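Local coordinates for putative glutaryl-CoA dehydrogenase (Thermus thermophilus, PDB 2EBA), which is a putative member of the acyl-CoA dehydrogenase family that binds flavin-adenine dinucleotide and assembles from four chains, at residues L287-M290 / L291-T295; I34-W37 / W38-G41. All blocks are in the same frame, centred on the assembly; numbering follows the deposited sequence.

In the fold
Both contacts are local turns of helix, and neither closes a long loop. Contact 2 comes first along the chain. It covers the C-terminal half of helix 31-39 and the residues just after it, in the N-terminal helical part of this acyl-CoA dehydrogenase fold, and packs against helix 351-361 and a third subunit. The mixed and antiparallel sheets of the middle region follow. Contact 1 lies beyond them, inside the long helix 281-309 of the C-terminal helical part. It packs on helices 235-269 and 315-340 and also meets a second subunit. The two contacts run in series, without nesting or crossing. Their centres are about 28 Å apart, and their nearest atoms about 17 Å.

Contact 1 (L287-M290 / L291-T295); sequences LAEM and LAWHT
Glu289 and Trp293 make the main side-chain contact across this turn of alpha-helix, in the C-terminal helical domain of the acyl-CoA dehydrogenase fold. They stand four residues apart. Glu289 CG lies over one face of the indole in a CH-pi contact, 3.4 Å from the centroid of the six-membered ring of Trp293. The approach is 17° off the ring normal. The closest side-chain atoms are Glu289 CG and Trp293 CZ2, at 3.3 Å. Glu289 OE2 follows, 3.4 Å from Trp293 CZ2, with the carboxylate plane turned 40° from the indole. Glu289 reaches this place because CG is anti to its backbone N (chi1 -167°) and the chain then bends at chi2.

The backbone sets the spacing. Regular i to i+4 hydrogen bonds join Leu291 N to Leu287 O and Ala292 N to Ala288 O. A further bond of the same kind runs from His294 N to Met290 O.

Further out, Glu289 OE1 forms a salt bridge with Arg323 of the second subunit, which probably helps to hold the carboxylate. Trp293 packs on Lys328, Gln331 and Met335 of helix 315-340. Met290 turns to Val259 and Tyr260 of helix 235-269, and His294 NE2 is hydrogen-bonded to Tyr80 OH.

The Glu289-Trp293 pair also shares a backbone bond: Trp293 N meets Glu289 O at 2.9 Å, nearly straight at the hydrogen.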
ATOM      1  N   LEU A 287     -15.533   0.155  -0.185  1.00 14.20           N
ATOM      2  CA  LEU A 287     -16.508   0.888   0.594  1.00 14.58           C
ATOM      3  C   LEU A 287     -16.156   0.675   2.085  1.00 15.90           C
ATOM      4  O   LEU A 287     -16.253   1.614   2.877  1.00 16.63           O
ATOM      5  CB  LEU A 287     -17.928   0.408   0.252  1.00 14.77           C
ATOM      6  CG  LEU A 287     -18.293   0.580  -1.236  1.00 15.17           C
ATOM      7  CD1 LEU A 287     -19.677  -0.016  -1.505  1.00 13.46           C
ATOM      8  CD2 LEU A 287     -18.287   2.087  -1.595  1.00 13.76           C
ATOM      9  N   ALA A 288     -15.754  -0.547   2.458  1.00 15.57           N
ATOM     10  CA  ALA A 288     -15.398  -0.871   3.854  1.00 15.66           C
ATOM     11  C   ALA A 288     -14.218  -0.039   4.341  1.00 14.82           C
ATOM     12  O   ALA A 288     -14.188   0.402   5.485  1.00 13.50           O
ATOM     13  CB  ALA A 288     -15.071  -2.356   3.992  1.00 13.61           C
ATOM     14  N   GLU A 289     -13.249   0.166   3.457  1.00 14.31           N
ATOM     15  CA  GLU A 289     -12.071   0.955   3.783  1.00 15.91           C
ATOM     16  C   GLU A 289     -12.515   2.399   3.989  1.00 14.37           C
ATOM     17  O   GLU A 289     -12.099   3.066   4.942  1.00 14.90           O
ATOM     18  CB  GLU A 289     -11.049   0.872   2.637  1.00 16.87           C
ATOM     19  CG  GLU A 289      -9.667   1.398   2.985  1.00 21.50           C
ATOM     20  CD  GLU A 289      -8.867   0.468   3.883  1.00 24.32           C
ATOM     21  OE1 GLU A 289      -9.441  -0.124   4.822  1.00 24.88           O
ATOM     22  OE2 GLU A 289      -7.644   0.342   3.651  1.00 27.81           O
ATOM     23  N   MET A 290     -13.364   2.874   3.083  1.00 14.52           N
ATOM     24  CA  MET A 290     -13.887   4.232   3.153  1.00 14.14           C
ATOM     25  C   MET A 290     -14.575   4.487   4.489  1.00 14.77           C
ATOM     26  O   MET A 290     -14.372   5.531   5.110  1.00 14.93           O
ATOM     27  CB  MET A 290     -14.861   4.490   2.002  1.00 11.57           C
ATOM     28  CG  MET A 290     -14.208   4.516   0.630  1.00  9.95           C
ATOM     29  SD  MET A 290     -15.371   4.921  -0.686  1.00  1.54           S
ATOM     30  CE  MET A 290     -15.570   6.683  -0.432  1.00  5.22           C
ATOM     31  N   LEU A 291     -15.390   3.534   4.928  1.00 13.93           N
ATOM     32  CA  LEU A 291     -16.101   3.680   6.181  1.00 14.38           C
ATOM     33  C   LEU A 291     -15.144   3.654   7.367  1.00 14.32           C
ATOM     34  O   LEU A 291     -15.280   4.443   8.297  1.00 12.75           O
ATOM     35  CB  LEU A 291     -17.146   2.570   6.315  1.00 14.04           C
ATOM     36  CG  LEU A 291     -18.068   2.667   7.526  1.00 14.23           C
ATOM     37  CD1 LEU A 291     -18.989   3.863   7.390  1.00 15.16           C
ATOM     38  CD2 LEU A 291     -18.874   1.401   7.645  1.00 14.43           C
ATOM     39  N   ALA A 292     -14.173   2.750   7.329  1.00 14.79           N
ATOM     40  CA  ALA A 292     -13.205   2.633   8.411  1.00 14.12           C
ATOM     41  C   ALA A 292     -12.454   3.940   8.571  1.00 13.30           C
ATOM     42  O   ALA A 292     -12.337   4.473   9.667  1.00 12.57           O
ATOM     43  CB  ALA A 292     -12.223   1.492   8.128  1.00 13.64           C
ATOM     44  N   TRP A 293     -11.953   4.468   7.463  1.00 13.95           N
ATOM     45  CA  TRP A 293     -11.207   5.713   7.517  1.00 12.70           C
ATOM     46  C   TRP A 293     -12.034   6.864   8.075  1.00 11.87           C
ATOM     47  O   TRP A 293     -11.560   7.646   8.883  1.00  9.57           O
ATOM     48  CB  TRP A 293     -10.704   6.068   6.129  1.00 12.29           C
ATOM     49  CG  TRP A 293      -9.602   5.192   5.662  1.00 10.67           C
ATOM     50  CD1 TRP A 293      -8.739   4.486   6.434  1.00 10.07           C
ATOM     51  CD2 TRP A 293      -9.193   4.989   4.308  1.00  9.32           C
ATOM     52  NE1 TRP A 293      -7.808   3.853   5.647  1.00  8.05           N
ATOM     53  CE2 TRP A 293      -8.065   4.146   4.334  1.00  8.70           C
ATOM     54  CE3 TRP A 293      -9.668   5.444   3.072  1.00  8.69           C
ATOM     55  CZ2 TRP A 293      -7.401   3.742   3.168  1.00  9.38           C
ATOM     56  CZ3 TRP A 293      -9.012   5.046   1.913  1.00 10.11           C
ATOM     57  CH2 TRP A 293      -7.889   4.201   1.969  1.00  7.67           C
ATOM     58  N   HIS A 294     -13.275   6.963   7.629  1.00 11.48           N
ATOM     59  CA  HIS A 294     -14.151   8.018   8.087  1.00 10.70           C
ATOM     60  C   HIS A 294     -14.368   7.972   9.587  1.00 11.61           C
ATOM     61  O   HIS A 294     -14.360   8.999  10.244  1.00 10.96           O
ATOM     62  CB  HIS A 294     -15.487   7.942   7.359  1.00  9.62           C
ATOM     63  CG  HIS A 294     -16.416   9.064   7.694  1.00 11.20           C
ATOM     64  ND1 HIS A 294     -17.282   9.021   8.767  1.00  9.85           N
ATOM     65  CD2 HIS A 294     -16.607  10.268   7.102  1.00  9.64           C
ATOM     66  CE1 HIS A 294     -17.965  10.150   8.818  1.00 10.31           C
ATOM     67  NE2 HIS A 294     -17.576  10.923   7.823  1.00  7.35           N
ATOM     68  N   THR A 295     -14.558   6.773  10.128  1.00 13.23           N
ATOM     69  CA  THR A 295     -14.772   6.594  11.559  1.00 13.42           C
ATOM     70  C   THR A 295     -13.522   7.002  12.331  1.00 13.63           C
ATOM     71  O   THR A 295     -13.610   7.666  13.358  1.00 13.48           O
ATOM     72  CB  THR A 295     -15.117   5.121  11.863  1.00 14.50           C
ATOM     73  OG1 THR A 295     -16.294   4.756  11.126  1.00 15.28           O
ATOM     74  CG2 THR A 295     -15.356   4.912  13.341  1.00 13.00           C
TER

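Contact 2 (I34-W37 / W38-G41); sequences IRDW and WEEG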
ATOM      1  N   ILE A  34     -22.536  24.115  -7.207  1.00 17.26           N
ATOM      2  CA  ILE A  34     -21.115  23.800  -7.131  1.00 17.21           C
ATOM      3  C   ILE A  34     -20.505  23.275  -8.424  1.00 17.77           C
ATOM      4  O   ILE A  34     -19.378  23.633  -8.753  1.00 16.67           O
ATOM      5  CB  ILE A  34     -20.802  22.802  -6.009  1.00 13.85           C
ATOM      6  CG1 ILE A  34     -19.301  22.809  -5.747  1.00 12.69           C
ATOM      7  CG2 ILE A  34     -21.264  21.416  -6.407  1.00 14.62           C
ATOM      8  CD1 ILE A  34     -18.772  24.200  -5.411  1.00 10.70           C
ATOM      9  N   ARG A  35     -21.227  22.427  -9.146  1.00 19.91           N
ATOM     10  CA  ARG A  35     -20.716  21.903 -10.414  1.00 23.18           C
ATOM     11  C   ARG A  35     -20.310  23.080 -11.270  1.00 22.82           C
ATOM     12  O   ARG A  35     -19.126  23.352 -11.455  1.00 24.26           O
ATOM     13  CB  ARG A  35     -21.782  21.125 -11.177  1.00 25.54           C
ATOM     14  CG  ARG A  35     -21.592  19.629 -11.208  1.00 29.96           C
ATOM     15  CD  ARG A  35     -22.585  18.931 -10.299  1.00 33.57           C
ATOM     16  NE  ARG A  35     -23.155  17.756 -10.950  1.00 38.33           N
ATOM     17  CZ  ARG A  35     -24.206  17.080 -10.493  1.00 40.33           C
ATOM     18  NH1 ARG A  35     -24.812  17.466  -9.374  1.00 41.53           N
ATOM     19  NH2 ARG A  35     -24.651  16.020 -11.163  1.00 41.13           N
ATOM     20  N   ASP A  36     -21.304  23.790 -11.792  1.00 22.16           N
ATOM     21  CA  ASP A  36     -21.067  24.944 -12.635  1.00 22.02           C
ATOM     22  C   ASP A  36     -19.981  25.876 -12.110  1.00 20.00           C
ATOM     23  O   ASP A  36     -19.091  26.259 -12.864  1.00 19.82           O
ATOM     24  CB  ASP A  36     -22.374  25.691 -12.823  1.00 23.32           C
ATOM     25  CG  ASP A  36     -23.475  24.784 -13.345  1.00 24.54           C
ATOM     26  OD1 ASP A  36     -23.144  23.671 -13.823  1.00 27.15           O
ATOM     27  OD2 ASP A  36     -24.661  25.151 -13.286  1.00 26.43           O
ATOM     28  N   TRP A  37     -20.023  26.248 -10.843  1.00 18.69           N
ATOM     29  CA  TRP A  37     -18.994  27.149 -10.356  1.00 17.53           C
ATOM     30  C   TRP A  37     -17.577  26.543 -10.438  1.00 16.73           C
ATOM     31  O   TRP A  37     -16.639  27.241 -10.837  1.00 15.73           O
ATOM     32  CB  TRP A  37     -19.298  27.577  -8.925  1.00 18.00           C
ATOM     33  CG  TRP A  37     -20.605  28.298  -8.754  1.00 18.62           C
ATOM     34  CD1 TRP A  37     -21.294  29.048  -9.690  1.00 16.92           C
ATOM     35  CD2 TRP A  37     -21.345  28.421  -7.532  1.00 18.46           C
ATOM     36  NE1 TRP A  37     -22.406  29.623  -9.112  1.00 16.70           N
ATOM     37  CE2 TRP A  37     -22.459  29.259  -7.790  1.00 18.88           C
ATOM     38  CE3 TRP A  37     -21.171  27.909  -6.235  1.00 19.19           C
ATOM     39  CZ2 TRP A  37     -23.397  29.588  -6.798  1.00 19.97           C
ATOM     40  CZ3 TRP A  37     -22.098  28.237  -5.258  1.00 18.93           C
ATOM     41  CH2 TRP A  37     -23.199  29.065  -5.546  1.00 18.83           C
ATOM     42  N   TRP A  38     -17.419  25.267 -10.065  1.00 16.13           N
ATOM     43  CA  TRP A  38     -16.116  24.598 -10.112  1.00 15.77           C
ATOM     44  C   TRP A  38     -15.697  24.600 -11.593  1.00 15.66           C
ATOM     45  O   TRP A  38     -14.569  24.979 -11.946  1.00 13.99           O
ATOM     46  CB  TRP A  38     -16.242  23.160  -9.614  1.00 15.68           C
ATOM     47  CG  TRP A  38     -14.947  22.495  -9.382  1.00 15.96           C
ATOM     48  CD1 TRP A  38     -14.196  22.535  -8.238  1.00 15.10           C
ATOM     49  CD2 TRP A  38     -14.165  21.793 -10.349  1.00 15.89           C
ATOM     50  NE1 TRP A  38     -12.994  21.896  -8.431  1.00 16.48           N
ATOM     51  CE2 TRP A  38     -12.943  21.431  -9.725  1.00 16.39           C
ATOM     52  CE3 TRP A  38     -14.366  21.437 -11.695  1.00 13.12           C
ATOM     53  CZ2 TRP A  38     -11.929  20.741 -10.390  1.00 16.50           C
ATOM     54  CZ3 TRP A  38     -13.364  20.748 -12.359  1.00 14.16           C
ATOM     55  CH2 TRP A  38     -12.155  20.406 -11.701  1.00 14.94           C
ATOM     56  N   GLU A  39     -16.642  24.188 -12.436  1.00 17.49           N
ATOM     57  CA  GLU A  39     -16.457  24.113 -13.878  1.00 20.68           C
ATOM     58  C   GLU A  39     -15.981  25.437 -14.479  1.00 20.07           C
ATOM     59  O   GLU A  39     -14.979  25.455 -15.194  1.00 19.04           O
ATOM     60  CB  GLU A  39     -17.773  23.723 -14.509  1.00 23.65           C
ATOM     61  CG  GLU A  39     -17.718  22.704 -15.570  1.00 28.21           C
ATOM     62  CD  GLU A  39     -19.098  22.182 -15.893  1.00 30.95           C
ATOM     63  OE1 GLU A  39     -19.793  21.758 -14.921  1.00 36.52           O
ATOM     64  OE2 GLU A  39     -19.464  22.183 -17.087  1.00 33.42           O
ATOM     65  N   GLU A  40     -16.697  26.539 -14.230  1.00 21.00           N
ATOM     66  CA  GLU A  40     -16.257  27.813 -14.793  1.00 21.57           C
ATOM     67  C   GLU A  40     -15.169  28.448 -13.934  1.00 20.39           C
ATOM     68  O   GLU A  40     -14.729  29.556 -14.189  1.00 20.66           O
ATOM     69  CB  GLU A  40     -17.439  28.770 -15.009  1.00 22.34           C
ATOM     70  CG  GLU A  40     -18.409  28.901 -13.858  1.00 25.51           C
ATOM     71  CD  GLU A  40     -19.844  28.907 -14.349  1.00 26.53           C
ATOM     72  OE1 GLU A  40     -20.210  27.999 -15.126  1.00 27.13           O
ATOM     73  OE2 GLU A  40     -20.608  29.809 -13.963  1.00 28.81           O
ATOM     74  N   GLY A  41     -14.732  27.720 -12.920  1.00 20.12           N
ATOM     75  CA  GLY A  41     -13.673  28.208 -12.065  1.00 19.39           C
ATOM     76  C   GLY A  41     -13.945  29.513 -11.355  1.00 20.55           C
ATOM     77  O   GLY A  41     -13.107  30.409 -11.353  1.00 21.67           O
TER
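Asp36 and Glu39 lie side by side at the end of helix 31-39, their side chains pointing the same way. Their carboxylate planes are 76° apart. Asp36 OD1 comes to 4.0 Å from Glu39 OE1, so two like charges lie close together without touching. Glu40 folds back over the carbonyl of Asp36. Its OE1 lies 3.1 Å from Asp36 O, and these two acceptors are not hydrogen-bonded. Glu40 CG sits between the backbone N and the carbonyl carbon (chi1 47°), and a bend at chi2 brings the carboxylate toward the Trp37 indole. Glu40 OE2 lies at the ring edge, near its plane, 4.4 Å from Trp37 CD1.

The two tryptophans meet different neighbours. The Trp37 ring is inclined by about 25° to that of His33 and stands nearly perpendicular to that of His46. Trp38 has CG anti to the backbone N and packs on Arg353, Leu356 and Asn357 of helix 351-361, as well as Met205 of the third subunit.

Helical bonds run from Glu39 N to Arg35 O and from Glu40 N to Asp36 O, both 2.8 Å. The helix then ends in a Schellman motif at Gly41, whose positive phi suits glycine.

Asp36, Glu39 and Glu40 thus bring three acidic groups to the last turns of the helix, where its dipole probably disfavours them. Arg208 on the Glu39 carbonyl and, weakly, Arg203 of the third subunit may ease this.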